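Local coordinates for protein proline dehydrogenase (Deinococcus radiodurans, PDB 4H6Q) that oxidises L-proline to delta-1-pyrroline-5-carboxylate with an FAD cofactor, passing the electrons to a quinone in the first step of proline breakdown to glutamate, at residues A[61-66]-A[79-84]; A[83-88]-A[128-133]; A[73-78]-A[113-118]; A[46-51]-A[279-284]. All coordinates share one frame; numbering follows the deposited sequence. Where two conformers were deposited one is given.

Contact 1. Residues A[61-66]-A[79-84]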
loop_
_atom_site.group_PDB
_atom_site.type_symbol
_atom_site.label_atom_id
_atom_site.label_comp_id
_atom_site.label_asym_id
_atom_site.label_seq_id
_atom_site.Cartn_x
_atom_site.Cartn_y
_atom_site.Cartn_z
ATOM N N LEU A 61 1.335 7.254 -3.165
ATOM C CA LEU A 61 1.256 7.113 -4.633
ATOM C C LEU A 61 1.566 5.676 -5.060
ATOM O O LEU A 61 2.472 5.033 -4.525
ATOM C CB LEU A 61 2.231 8.080 -5.312
ATOM C CG LEU A 61 1.767 9.535 -5.280
ATOM C CD1 LEU A 61 2.986 10.466 -5.370
ATOM C CD2 LEU A 61 0.781 9.743 -6.411
ATOM N N ASP A 62 0.876 5.212 -6.105
ATOM C CA ASP A 62 1.186 3.920 -6.681
ATOM C C ASP A 62 1.030 3.946 -8.179
ATOM O O ASP A 62 -0.031 4.341 -8.670
ATOM C CB ASP A 62 0.294 2.855 -6.038
ATOM C CG ASP A 62 0.393 1.496 -6.710
ATOM O OD1 ASP A 62 1.438 0.761 -6.556
ATOM O OD2 ASP A 62 -0.550 1.147 -7.404
ATOM N N LEU A 63 2.070 3.538 -8.911
ATOM C CA LEU A 63 1.966 3.313 -10.354
ATOM C C LEU A 63 1.374 1.940 -10.566
ATOM O O LEU A 63 1.905 0.940 -10.068
ATOM C CB LEU A 63 3.347 3.399 -11.002
ATOM C CG LEU A 63 3.419 3.038 -12.495
ATOM C CD1 LEU A 63 2.577 4.002 -13.362
ATOM C CD2 LEU A 63 4.869 3.076 -12.962
ATOM N N LEU A 64 0.282 1.859 -11.328
ATOM C CA LEU A 64 -0.426 0.588 -11.495
ATOM C C LEU A 64 0.289 -0.390 -12.429
ATOM O O LEU A 64 0.893 0.015 -13.426
ATOM C CB LEU A 64 -1.843 0.857 -12.022
ATOM C CG LEU A 64 -2.762 1.458 -10.931
ATOM C CD1 LEU A 64 -4.056 2.016 -11.580
ATOM C CD2 LEU A 64 -3.062 0.448 -9.804
ATOM N N GLY A 65 0.238 -1.673 -12.087
ATOM C CA GLY A 65 0.842 -2.711 -12.910
ATOM C C GLY A 65 1.426 -3.808 -12.008
ATOM O O GLY A 65 1.836 -3.548 -10.877
ATOM N N GLU A 66 1.473 -5.036 -12.485
ATOM C CA GLU A 66 1.871 -6.150 -11.625
ATOM C C GLU A 66 2.171 -7.402 -12.446
ATOM O O GLU A 66 1.713 -7.527 -13.607
ATOM C CB GLU A 66 0.738 -6.443 -10.590
ATOM C CG GLU A 66 -0.623 -6.739 -11.233
ATOM C CD GLU A 66 -1.742 -6.676 -10.249
ATOM O OE1 GLU A 66 -2.468 -7.677 -10.109
ATOM O OE2 GLU A 66 -1.904 -5.622 -9.586
ATOM N N ASP A 79 12.009 2.358 -13.377
ATOM C CA ASP A 79 12.429 3.681 -13.812
ATOM C C ASP A 79 11.256 4.668 -13.816
ATOM O O ASP A 79 11.430 5.850 -13.467
ATOM C CB ASP A 79 13.069 3.593 -15.199
ATOM C CG ASP A 79 14.395 2.861 -15.201
ATOM O OD1 ASP A 79 15.056 2.833 -14.146
ATOM O OD2 ASP A 79 14.789 2.407 -16.291
ATOM N N ASP A 80 10.064 4.208 -14.176
ATOM C CA ASP A 80 8.874 5.018 -14.101
ATOM C C ASP A 80 8.448 5.372 -12.691
ATOM O O ASP A 80 7.970 6.486 -12.444
ATOM C CB ASP A 80 7.744 4.345 -14.867
ATOM C CG ASP A 80 7.963 4.331 -16.368
ATOM O OD1 ASP A 80 8.742 5.152 -16.878
ATOM O OD2 ASP A 80 7.285 3.523 -17.045
ATOM N N VAL A 81 8.699 4.483 -11.741
ATOM C CA VAL A 81 8.486 4.818 -10.320
ATOM C C VAL A 81 9.482 5.893 -9.858
ATOM O O VAL A 81 9.091 6.829 -9.140
ATOM C CB VAL A 81 8.572 3.563 -9.420
ATOM C CG1 VAL A 81 8.451 3.938 -7.951
ATOM C CG2 VAL A 81 7.476 2.540 -9.803
ATOM N N ILE A 82 10.739 5.797 -10.316
ATOM C CA ILE A 82 11.711 6.856 -10.017
ATOM C C ILE A 82 11.268 8.180 -10.623
ATOM O O ILE A 82 11.400 9.232 -9.970
ATOM C CB ILE A 82 13.120 6.413 -10.398
ATOM C CG1 ILE A 82 13.546 5.321 -9.411
ATOM C CG2 ILE A 82 14.133 7.577 -10.391
ATOM C CD1 ILE A 82 14.764 4.439 -9.802
ATOM N N LYS A 83 10.738 8.188 -11.862
ATOM C CA LYS A 83 10.238 9.435 -12.465
ATOM C C LYS A 83 9.114 10.011 -11.609
ATOM O O LYS A 83 9.008 11.235 -11.410
ATOM C CB LYS A 83 9.717 9.190 -13.890
ATOM C CG LYS A 83 10.810 8.920 -14.883
ATOM C CD LYS A 83 10.207 8.677 -16.266
ATOM C CE LYS A 83 11.265 8.178 -17.263
ATOM N NZ LYS A 83 12.483 7.649 -16.542
ATOM N N LEU A 84 8.259 9.160 -11.068
ATOM C CA LEU A 84 7.192 9.611 -10.172
ATOM C C LEU A 84 7.760 10.269 -8.928
ATOM O O LEU A 84 7.293 11.325 -8.498
ATOM C CB LEU A 84 6.351 8.393 -9.803
ATOM C CG LEU A 84 5.357 8.597 -8.662
ATOM C CD1 LEU A 84 4.246 9.562 -9.064
ATOM C CD2 LEU A 84 4.823 7.227 -8.204
#
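Leu61 and Leu84 form the buried end of this contact, where strand 58-63 lies under helix 71-90. Two contacts join them: Leu61 CB sits 4.0 Å from Leu84 CD2, and farther out the methyls Leu61 CD1 and Leu84 CD1 meet at 4.0 Å. In Leu84 the CG stands trans to the backbone nitrogen (chi1 168°), which extends the branch from the helix toward the strand, so that one methyl meets the base and the other the end of Leu61. Ala45 and Val49 of helix 42-54 close in on Leu61 from elsewhere, and Tyr283 of the neighbouring strand touches Leu84.

One turn back along the helix is the more exposed end. Leu63, partly exposed, offers a single methyl, CD2, to two residues: Asp80 CB at 3.7 Å and the buried Val81 CG2 at 4.1 Å. Asp80 lies at the margin and meets the leucine through its methylene, not its carboxylate. Val81 also touches Ile123 of helix 115-129.

Strand 61-63 and helix 79-84 run roughly antiparallel, 149° between their directions, with axes 9.2 Å apart at closest. This is the strand-then-helix half of a beta-alpha-beta crossover: the first strand of the beta8-alpha8 barrel, followed by the helix that returns along its outside.

No hydrogen bond or salt bridge crosses between the segments. Aliphatic carbon does all the touching, even where an aspartate takes part, so strand and helix are held by shape and by the burial of leucine and valine, with no polar pair to fix their register.

Contact 2. Residues A[83-88]-A[128-133]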
loop_
_atom_site.group_PDB
_atom_site.type_symbol
_atom_site.label_atom_id
_atom_site.label_comp_id
_atom_site.label_asym_id
_atom_site.label_seq_id
_atom_site.Cartn_x
_atom_site.Cartn_y
_atom_site.Cartn_z
ATOM N N LYS A 83 10.738 8.188 -11.862
ATOM C CA LYS A 83 10.238 9.435 -12.465
ATOM C C LYS A 83 9.114 10.011 -11.609
ATOM O O LYS A 83 9.008 11.235 -11.410
ATOM C CB LYS A 83 9.717 9.190 -13.890
ATOM C CG LYS A 83 10.810 8.920 -14.883
ATOM C CD LYS A 83 10.207 8.677 -16.266
ATOM C CE LYS A 83 11.265 8.178 -17.263
ATOM N NZ LYS A 83 12.483 7.649 -16.542
ATOM N N LEU A 84 8.259 9.160 -11.068
ATOM C CA LEU A 84 7.192 9.611 -10.172
ATOM C C LEU A 84 7.760 10.269 -8.928
ATOM O O LEU A 84 7.293 11.325 -8.498
ATOM C CB LEU A 84 6.351 8.393 -9.803
ATOM C CG LEU A 84 5.357 8.597 -8.662
ATOM C CD1 LEU A 84 4.246 9.562 -9.064
ATOM C CD2 LEU A 84 4.823 7.227 -8.204
ATOM N N ILE A 85 8.734 9.621 -8.295
ATOM C CA ILE A 85 9.347 10.184 -7.081
ATOM C C ILE A 85 9.984 11.544 -7.383
ATOM O O ILE A 85 9.856 12.498 -6.588
ATOM C CB ILE A 85 10.399 9.190 -6.510
ATOM C CG1 ILE A 85 9.700 7.947 -5.965
ATOM C CG2 ILE A 85 11.285 9.835 -5.470
ATOM C CD1 ILE A 85 10.662 6.750 -5.778
ATOM N N GLU A 86 10.693 11.670 -8.505
ATOM C CA GLU A 86 11.261 12.975 -8.892
ATOM C C GLU A 86 10.185 14.026 -9.060
ATOM O O GLU A 86 10.333 15.169 -8.598
ATOM C CB GLU A 86 12.093 12.867 -10.188
ATOM C CG GLU A 86 13.333 11.968 -10.090
ATOM C CD GLU A 86 14.508 12.564 -9.384
ATOM O OE1 GLU A 86 14.368 13.623 -8.718
ATOM O OE2 GLU A 86 15.607 11.972 -9.507
ATOM N N ALA A 87 9.083 13.671 -9.711
ATOM C CA ALA A 87 8.014 14.627 -9.961
ATOM C C ALA A 87 7.314 15.030 -8.671
ATOM O O ALA A 87 6.976 16.218 -8.484
ATOM C CB ALA A 87 6.998 14.044 -10.991
ATOM N N ALA A 88 7.070 14.068 -7.781
ATOM C CA ALA A 88 6.482 14.409 -6.474
ATOM C C ALA A 88 7.353 15.387 -5.700
ATOM O O ALA A 88 6.890 16.447 -5.263
ATOM C CB ALA A 88 6.250 13.134 -5.650
ATOM N N LYS A 128 14.497 7.990 -0.329
ATOM C CA LYS A 128 15.207 8.396 0.897
ATOM C C LYS A 128 16.014 9.682 0.701
ATOM O O LYS A 128 16.112 10.516 1.619
ATOM C CB LYS A 128 16.142 7.284 1.350
ATOM C CG LYS A 128 16.960 7.616 2.611
ATOM C CD LYS A 128 17.698 6.428 3.169
ATOM C CE LYS A 128 18.556 6.856 4.339
ATOM N NZ LYS A 128 19.216 5.651 4.950
ATOM N N GLU A 129 16.574 9.907 -0.489
ATOM C CA GLU A 129 17.293 11.163 -0.746
ATOM C C GLU A 129 16.401 12.365 -0.452
ATOM O O GLU A 129 16.886 13.470 -0.068
ATOM C CB GLU A 129 17.704 11.202 -2.210
ATOM C CG GLU A 129 18.563 12.373 -2.578
ATOM C CD GLU A 129 18.936 12.374 -4.048
ATOM O OE1 GLU A 129 19.452 13.430 -4.495
ATOM O OE2 GLU A 129 18.714 11.333 -4.726
ATOM N N TYR A 130 15.114 12.182 -0.697
ATOM C CA TYR A 130 14.167 13.274 -0.568
ATOM C C TYR A 130 13.355 13.143 0.717
ATOM O O TYR A 130 12.269 13.715 0.835
ATOM C CB TYR A 130 13.248 13.339 -1.798
ATOM C CG TYR A 130 13.989 13.527 -3.121
ATOM C CD1 TYR A 130 15.140 14.328 -3.213
ATOM C CD2 TYR A 130 13.530 12.906 -4.293
ATOM C CE1 TYR A 130 15.778 14.503 -4.404
ATOM C CE2 TYR A 130 14.182 13.091 -5.495
ATOM C CZ TYR A 130 15.311 13.880 -5.547
ATOM O OH TYR A 130 15.953 14.078 -6.742
ATOM N N GLY A 131 13.873 12.345 1.648
ATOM C CA GLY A 131 13.263 12.174 2.965
ATOM C C GLY A 131 11.997 11.335 2.932
ATOM O O GLY A 131 11.193 11.355 3.863
ATOM N N GLY A 132 11.813 10.595 1.837
ATOM C CA GLY A 132 10.597 9.820 1.599
ATOM C C GLY A 132 10.559 8.402 2.120
ATOM O O GLY A 132 11.408 7.957 2.950
ATOM N N PHE A 133 9.547 7.655 1.633
ATOM C CA PHE A 133 9.196 6.363 2.184
ATOM C C PHE A 133 8.639 5.458 1.092
ATOM O O PHE A 133 7.812 5.942 0.264
ATOM C CB PHE A 133 8.141 6.549 3.295
ATOM C CG PHE A 133 7.729 5.280 3.986
ATOM C CD1 PHE A 133 8.444 4.802 5.079
ATOM C CD2 PHE A 133 6.609 4.579 3.547
ATOM C CE1 PHE A 133 8.012 3.631 5.748
ATOM C CE2 PHE A 133 6.189 3.434 4.190
ATOM C CZ PHE A 133 6.896 2.956 5.282
#
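Tyr130 and Glu86 supply the one polar link between these segments. The phenol gives its proton to Glu86 OE1, with Tyr130 OH 2.6 Å from that oxygen, a short bond. It arrives on the syn side of the carboxylate, 24° out of its plane. The acid lies at the ring's edge, near its plane, with the carboxylate turned 62° from the ring. A bend in the glutamate chain (chi2 -77°) brings its end across to the phenol. The other oxygen, Glu86 OE2, forms a salt bridge with Lys126, so the carboxylate is held by both oxygens, and the lysine probably helps to keep it ionised.

Apolar contact is lighter. Ile85 CG2 touches the ring edge at Tyr130 CD2, 4.0 Å away, and Glu129 CB lies 4.2 Å above the plane over one face of the Tyr130 ring, toward the rim. His89 stacks on the same tyrosine, and Pro95 also touches it. A leucine in place of Tyr130 would probably leave Glu86 OE1 without its phenol donor and His89 without its stacking partner.

Tyr130 lies at the C-terminal end of helix 115-129, which finishes in a Schellman motif: Gly131, with positive phi, is the C-prime residue, and Gly131 N bonds Lys128 O at 2.9 Å. The contact joins helix 71-90 to the turn that leaves helix 115-129 and gives way to the next barrel strand, 133-136, entered through Phe133.

Backbone bonds keep the other helix regular here: Ala87 N reaches Lys83 O at 3.0 Å. Ile85 also leans on Val97 of strand 96-99 and Ile123 of helix 115-129.

Contact 3. Residues A[73-78]-A[113-118]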
loop_
_atom_site.group_PDB
_atom_site.type_symbol
_atom_site.label_atom_id
_atom_site.label_comp_id
_atom_site.label_asym_id
_atom_site.label_seq_id
_atom_site.Cartn_x
_atom_site.Cartn_y
_atom_site.Cartn_z
ATOM N N LYS A 73 10.967 -4.914 -19.040
ATOM C CA LYS A 73 9.773 -4.167 -18.625
ATOM C C LYS A 73 9.698 -3.946 -17.120
ATOM O O LYS A 73 9.194 -2.919 -16.657
ATOM C CB LYS A 73 8.489 -4.816 -19.153
ATOM C CG LYS A 73 8.413 -4.742 -20.707
ATOM C CD LYS A 73 7.887 -3.360 -21.065
ATOM C CE LYS A 73 7.964 -2.981 -22.529
ATOM N NZ LYS A 73 7.498 -1.545 -22.598
ATOM N N CYS A 74 10.208 -4.900 -16.342
ATOM C CA CYS A 74 10.268 -4.737 -14.883
ATOM C C CYS A 74 11.182 -3.556 -14.541
ATOM O O CYS A 74 10.913 -2.811 -13.590
ATOM C CB CYS A 74 10.852 -5.999 -14.213
ATOM S SG CYS A 74 9.681 -7.391 -14.153
ATOM N N THR A 75 12.298 -3.430 -15.252
ATOM C CA THR A 75 13.260 -2.372 -14.958
ATOM C C THR A 75 12.749 -1.034 -15.474
ATOM O O THR A 75 12.905 0.003 -14.797
ATOM C CB THR A 75 14.668 -2.764 -15.489
ATOM O OG1 THR A 75 14.991 -4.058 -14.924
ATOM C CG2 THR A 75 15.743 -1.758 -15.080
ATOM N N GLU A 76 12.128 -1.034 -16.641
ATOM C CA GLU A 76 11.420 0.170 -17.113
ATOM C C GLU A 76 10.368 0.632 -16.115
ATOM O O GLU A 76 10.194 1.847 -15.867
ATOM C CB GLU A 76 10.778 -0.102 -18.495
ATOM C CG GLU A 76 10.035 1.103 -19.079
ATOM C CD GLU A 76 9.352 0.781 -20.388
ATOM O OE1 GLU A 76 9.566 -0.307 -20.961
ATOM O OE2 GLU A 76 8.569 1.621 -20.879
ATOM N N PHE A 77 9.638 -0.311 -15.524
ATOM C CA PHE A 77 8.581 0.017 -14.561
ATOM C C PHE A 77 9.259 0.707 -13.360
ATOM O O PHE A 77 8.803 1.770 -12.915
ATOM C CB PHE A 77 7.834 -1.246 -14.109
ATOM C CG PHE A 77 6.629 -0.947 -13.291
ATOM C CD1 PHE A 77 5.350 -1.009 -13.847
ATOM C CD2 PHE A 77 6.762 -0.599 -11.928
ATOM C CE1 PHE A 77 4.205 -0.724 -13.078
ATOM C CE2 PHE A 77 5.626 -0.301 -11.161
ATOM C CZ PHE A 77 4.346 -0.387 -11.739
ATOM N N ALA A 78 10.348 0.118 -12.843
ATOM C CA ALA A 78 11.088 0.772 -11.749
ATOM C C ALA A 78 11.559 2.189 -12.118
ATOM O O ALA A 78 11.488 3.125 -11.281
ATOM C CB ALA A 78 12.239 -0.089 -11.344
ATOM N N GLU A 113 21.636 -11.741 -8.809
ATOM C CA GLU A 113 20.863 -11.098 -7.738
ATOM C C GLU A 113 19.434 -11.030 -8.159
ATOM O O GLU A 113 19.152 -10.949 -9.349
ATOM C CB GLU A 113 21.348 -9.677 -7.537
ATOM C CG GLU A 113 22.762 -9.560 -7.067
ATOM C CD GLU A 113 23.113 -8.100 -6.879
ATOM O OE1 GLU A 113 23.389 -7.428 -7.907
ATOM O OE2 GLU A 113 23.065 -7.619 -5.722
ATOM N N ASP A 114 18.520 -11.020 -7.194
ATOM C CA ASP A 114 17.112 -10.865 -7.530
ATOM C C ASP A 114 16.831 -9.486 -8.098
ATOM O O ASP A 114 17.169 -8.460 -7.484
ATOM C CB ASP A 114 16.272 -11.091 -6.275
ATOM C CG ASP A 114 14.785 -11.090 -6.558
ATOM O OD1 ASP A 114 14.221 -12.192 -6.758
ATOM O OD2 ASP A 114 14.197 -9.983 -6.626
ATOM N N LEU A 115 16.218 -9.444 -9.274
ATOM C CA LEU A 115 15.969 -8.166 -9.967
ATOM C C LEU A 115 14.993 -7.254 -9.222
ATOM O O LEU A 115 15.139 -6.020 -9.231
ATOM C CB LEU A 115 15.379 -8.464 -11.353
ATOM C CG LEU A 115 15.136 -7.276 -12.304
ATOM C CD1 LEU A 115 16.405 -6.421 -12.480
ATOM C CD2 LEU A 115 14.560 -7.732 -13.647
ATOM N N GLY A 116 13.997 -7.831 -8.540
ATOM C CA GLY A 116 13.131 -7.064 -7.659
ATOM C C GLY A 116 13.910 -6.361 -6.556
ATOM O O GLY A 116 13.655 -5.178 -6.260
ATOM N N LEU A 117 14.842 -7.076 -5.934
ATOM C CA LEU A 117 15.661 -6.482 -4.892
ATOM C C LEU A 117 16.552 -5.365 -5.461
ATOM O O LEU A 117 16.657 -4.278 -4.877
ATOM C CB LEU A 117 16.521 -7.540 -4.213
ATOM C CG LEU A 117 17.395 -7.074 -3.027
ATOM C CD1 LEU A 117 16.496 -6.667 -1.887
ATOM C CD2 LEU A 117 18.314 -8.194 -2.557
ATOM N N THR A 118 17.195 -5.591 -6.600
ATOM C CA THR A 118 18.035 -4.499 -7.068
ATOM C C THR A 118 17.218 -3.305 -7.550
ATOM O O THR A 118 17.644 -2.169 -7.277
ATOM C CB THR A 118 19.000 -4.890 -8.154
ATOM O OG1 THR A 118 18.241 -5.271 -9.295
ATOM C CG2 THR A 118 19.858 -6.059 -7.719
#
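At the capped N-terminus of helix 115-129, its first residue, Leu115, lies against Cys74 and Thr75 of helix 71-90. The leucine spreads its two methyls over this small patch. Leu115 CD1 comes to 3.7 Å from Thr75 OG1, while CD2 sits 4.1 Å from Cys74 CB. With its CG trans to the backbone nitrogen (chi1 -175°), Leu115 reaches out from the helix end toward its neighbour, and it crosses the threonine side chain at about a right angle. The cysteine takes part through its methylene.

Thr75 OG1 meets hydrocarbon here, yet its polar need is served within its own helix, by a hydrogen bond with Pro71 O; a weaker one reaches Asn119 ND2. The methyls of Leu115 thus pack against an oxygen already engaged elsewhere.

Asp114 is the N-cap. Its OD2 accepts from Leu117 N at 3.1 Å through the anti lone pair, with an N-H...O angle of 150°. OD2 caps the helix, while OD1 ties the cap residue to the loop at Gly107. Gly116 suits the tight quarters beside the cap: a CB there would lie about 3.0 Å from Asp114 OD2, a clash. Along the other helix, Lys73 NZ pairs with Glu76 OE1 at 2.9 Å, a salt bridge between residues three apart.

The two helices continue side by side: Ala78, a turn further on, rests against Asn119, Arg122 and Ile123. Leu117 turns instead to Gln150 and Leu154 of helix 144-158, the next outer helix, while strand 113-114, ending at the cap, belongs to a small hairpin with strand 109-110.

Contact 4. Residues A[46-51]-A[279-284]. With TFB (tetrahydrofuran-2-carboxylic acid), chain D.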
loop_
_atom_site.group_PDB
_atom_site.type_symbol
_atom_site.label_atom_id
_atom_site.label_comp_id
_atom_site.label_asym_id
_atom_site.label_seq_id
_atom_site.Cartn_x
_atom_site.Cartn_y
_atom_site.Cartn_z
ATOM N N ILE A 46 -0.275 13.678 -9.205
ATOM C CA ILE A 46 0.216 14.777 -8.377
ATOM C C ILE A 46 -0.938 15.737 -8.055
ATOM O O ILE A 46 -1.113 16.189 -6.907
ATOM C CB ILE A 46 1.359 15.536 -9.096
ATOM C CG1 ILE A 46 2.581 14.619 -9.309
ATOM C CG2 ILE A 46 1.708 16.868 -8.382
ATOM C CD1 ILE A 46 3.109 13.992 -8.040
ATOM N N GLN A 47 -1.754 16.056 -9.055
ATOM C CA GLN A 47 -2.924 16.920 -8.831
ATOM C C GLN A 47 -3.890 16.302 -7.799
ATOM O O GLN A 47 -4.436 17.021 -6.931
ATOM C CB GLN A 47 -3.661 17.216 -10.138
ATOM C CG GLN A 47 -2.886 18.197 -11.037
ATOM C CD GLN A 47 -3.388 18.247 -12.472
ATOM O OE1 GLN A 47 -4.215 17.425 -12.886
ATOM N NE2 GLN A 47 -2.870 19.206 -13.256
ATOM N N ALA A 48 -4.078 14.983 -7.855
ATOM C CA ALA A 48 -4.968 14.341 -6.908
ATOM C C ALA A 48 -4.380 14.383 -5.513
ATOM O O ALA A 48 -5.120 14.575 -4.537
ATOM C CB ALA A 48 -5.268 12.887 -7.344
ATOM N N VAL A 49 -3.062 14.182 -5.360
ATOM C CA VAL A 49 -2.449 14.308 -4.041
ATOM C C VAL A 49 -2.549 15.735 -3.501
ATOM O O VAL A 49 -2.861 15.928 -2.321
ATOM C CB VAL A 49 -0.986 13.830 -4.031
ATOM C CG1 VAL A 49 -0.319 14.098 -2.650
ATOM C CG2 VAL A 49 -0.937 12.346 -4.343
ATOM N N GLN A 50 -2.359 16.744 -4.364
ATOM C CA GLN A 50 -2.496 18.123 -3.912
ATOM C C GLN A 50 -3.919 18.406 -3.416
ATOM O O GLN A 50 -4.116 19.104 -2.414
ATOM C CB GLN A 50 -2.084 19.084 -5.028
ATOM C CG GLN A 50 -0.568 19.035 -5.296
ATOM C CD GLN A 50 -0.147 19.847 -6.468
ATOM O OE1 GLN A 50 -0.899 19.979 -7.455
ATOM N NE2 GLN A 50 1.067 20.389 -6.407
ATOM N N ALA A 51 -4.915 17.836 -4.098
ATOM C CA ALA A 51 -6.295 17.990 -3.660
ATOM C C ALA A 51 -6.525 17.330 -2.302
ATOM O O ALA A 51 -7.232 17.908 -1.460
ATOM C CB ALA A 51 -7.294 17.492 -4.713
ATOM N N VAL A 279 -4.238 8.356 1.923
ATOM C CA VAL A 279 -5.009 7.664 0.919
ATOM C C VAL A 279 -4.108 7.060 -0.136
ATOM O O VAL A 279 -3.189 7.718 -0.674
ATOM C CB VAL A 279 -6.039 8.635 0.264
ATOM C CG1 VAL A 279 -6.616 8.100 -1.043
ATOM C CG2 VAL A 279 -7.145 8.918 1.266
ATOM N N TYR A 280 -4.362 5.765 -0.455
ATOM C CA TYR A 280 -3.654 5.042 -1.497
ATOM C C TYR A 280 -4.161 5.559 -2.841
ATOM O O TYR A 280 -5.361 5.439 -3.155
ATOM C CB TYR A 280 -3.922 3.536 -1.291
ATOM C CG TYR A 280 -3.040 2.597 -2.087
ATOM C CD1 TYR A 280 -2.014 1.855 -1.457
ATOM C CD2 TYR A 280 -3.258 2.368 -3.472
ATOM C CE1 TYR A 280 -1.198 0.993 -2.157
ATOM C CE2 TYR A 280 -2.435 1.503 -4.200
ATOM C CZ TYR A 280 -1.399 0.835 -3.529
ATOM O OH TYR A 280 -0.642 0.008 -4.298
ATOM N N LEU A 281 -3.237 6.125 -3.623
ATOM C CA LEU A 281 -3.563 6.967 -4.780
ATOM C C LEU A 281 -2.917 6.366 -6.017
ATOM O O LEU A 281 -1.768 6.588 -6.321
ATOM C CB LEU A 281 -3.091 8.397 -4.550
ATOM C CG LEU A 281 -3.662 9.481 -5.462
ATOM C CD1 LEU A 281 -3.191 9.429 -6.916
ATOM C CD2 LEU A 281 -5.145 9.529 -5.332
ATOM N N PRO A 282 -3.672 5.506 -6.749
ATOM C CA PRO A 282 -3.093 4.789 -7.901
ATOM C C PRO A 282 -3.314 5.533 -9.204
ATOM O O PRO A 282 -4.308 6.270 -9.360
ATOM C CB PRO A 282 -3.871 3.482 -7.882
ATOM C CG PRO A 282 -5.218 3.853 -7.337
ATOM C CD PRO A 282 -5.066 5.083 -6.467
ATOM N N TYR A 283 -2.393 5.363 -10.157
ATOM C CA TYR A 283 -2.557 5.986 -11.443
ATOM C C TYR A 283 -1.821 5.122 -12.477
ATOM O O TYR A 283 -1.011 4.252 -12.140
ATOM C CB TYR A 283 -1.978 7.424 -11.461
ATOM C CG TYR A 283 -0.452 7.400 -11.474
ATOM C CD1 TYR A 283 0.286 7.567 -12.674
ATOM C CD2 TYR A 283 0.264 7.141 -10.274
ATOM C CE1 TYR A 283 1.667 7.466 -12.683
ATOM C CE2 TYR A 283 1.665 7.043 -10.276
ATOM C CZ TYR A 283 2.353 7.181 -11.482
ATOM O OH TYR A 283 3.708 7.053 -11.473
ATOM N N GLY A 284 -2.111 5.362 -13.751
ATOM C CA GLY A 284 -1.371 4.769 -14.829
ATOM C C GLY A 284 -2.295 4.165 -15.867
ATOM O O GLY A 284 -3.508 4.054 -15.704
HETATM O OA TFB D . -2.933 -3.626 -2.810
HETATM C CA TFB D . -4.331 -3.678 -3.068
HETATM C C TFB D . -4.595 -3.930 -4.537
HETATM O OB TFB D . -5.754 -4.268 -4.895
HETATM C CB TFB D . -4.885 -2.373 -2.682
HETATM C CG TFB D . -3.739 -1.474 -2.758
HETATM C CD TFB D . -2.507 -2.280 -2.617
HETATM O OXT TFB D . -3.673 -3.812 -5.427
#
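Leu281 fits against Ala48 and Val49; on the strand side it alone carries the contact between 46-51 and 279-284. Its forked end meets the alanine: Leu281 CD2 is 3.9 Å from Ala48 CB, with CD1 only slightly farther. The branch point, Leu281 CG, packs obliquely on Val49 CG2 at 4.1 Å. With CG trans to the backbone nitrogen (chi1 -164°), the leucine stands out from the strand toward the helix, and Ala45, one turn before Val49, also touches it. Val49 in turn presses on Leu61.

Strand 277-283 is the last of the beta8-alpha8 barrel and lies beside the first, 58-63; helix 42-54 packs outside this closure. Side chains alternate along the strand, so Leu281 faces the helix while its neighbour Tyr280 points into the barrel, toward the ligands.

There the tyrosine ring lies under the bound tetrahydrofuran-2-carboxylic acid, an analogue of proline. The ligand's CG sits over one face, 3.4 Å from Tyr280 CZ, and its CD is equally near that carbon, an aliphatic edge resting on the phenol half of the ring. FAD touches the same residue, which is considered critical for activity from its relatives. Tyr280 OH is hydrogen-bonded to Asp137 OD2, which probably helps to hold the ring's tilt. An alanine here would probably open a gap beneath the ligand ring and leave Asp137 OD2 without its phenol partner.

Farther round the ligand, Lys100 NZ, Arg293 NE and Arg294 NH1 hold it by hydrogen bonds. Tyr280 also touches Asn60 and Asp62 of strand 58-63.

In the fold
Contacts 1, 2 and 3 all draw on helix 71-90: contact 1 seats its middle on the first barrel strand, while contacts 2 and 3, with centres 18 Å apart, join it to the end and the start of helix 115-129. Contact 4 enters through the barrel closure. Strands 58-63 and 277-283 are bonded there, Leu64 N lying 2.8 Å from Tyr283 O, and Leu84 CB, shared by contacts 1 and 2, packs 3.4 Å from Tyr283 OH. Contact 4 alone holds a residue that touches the proline analogue; Leu63 of contact 1 stays about 12 Å from that ligand, side chain to ligand. Contact 2 sits on the outer helices, remote from the substrate and FAD sites.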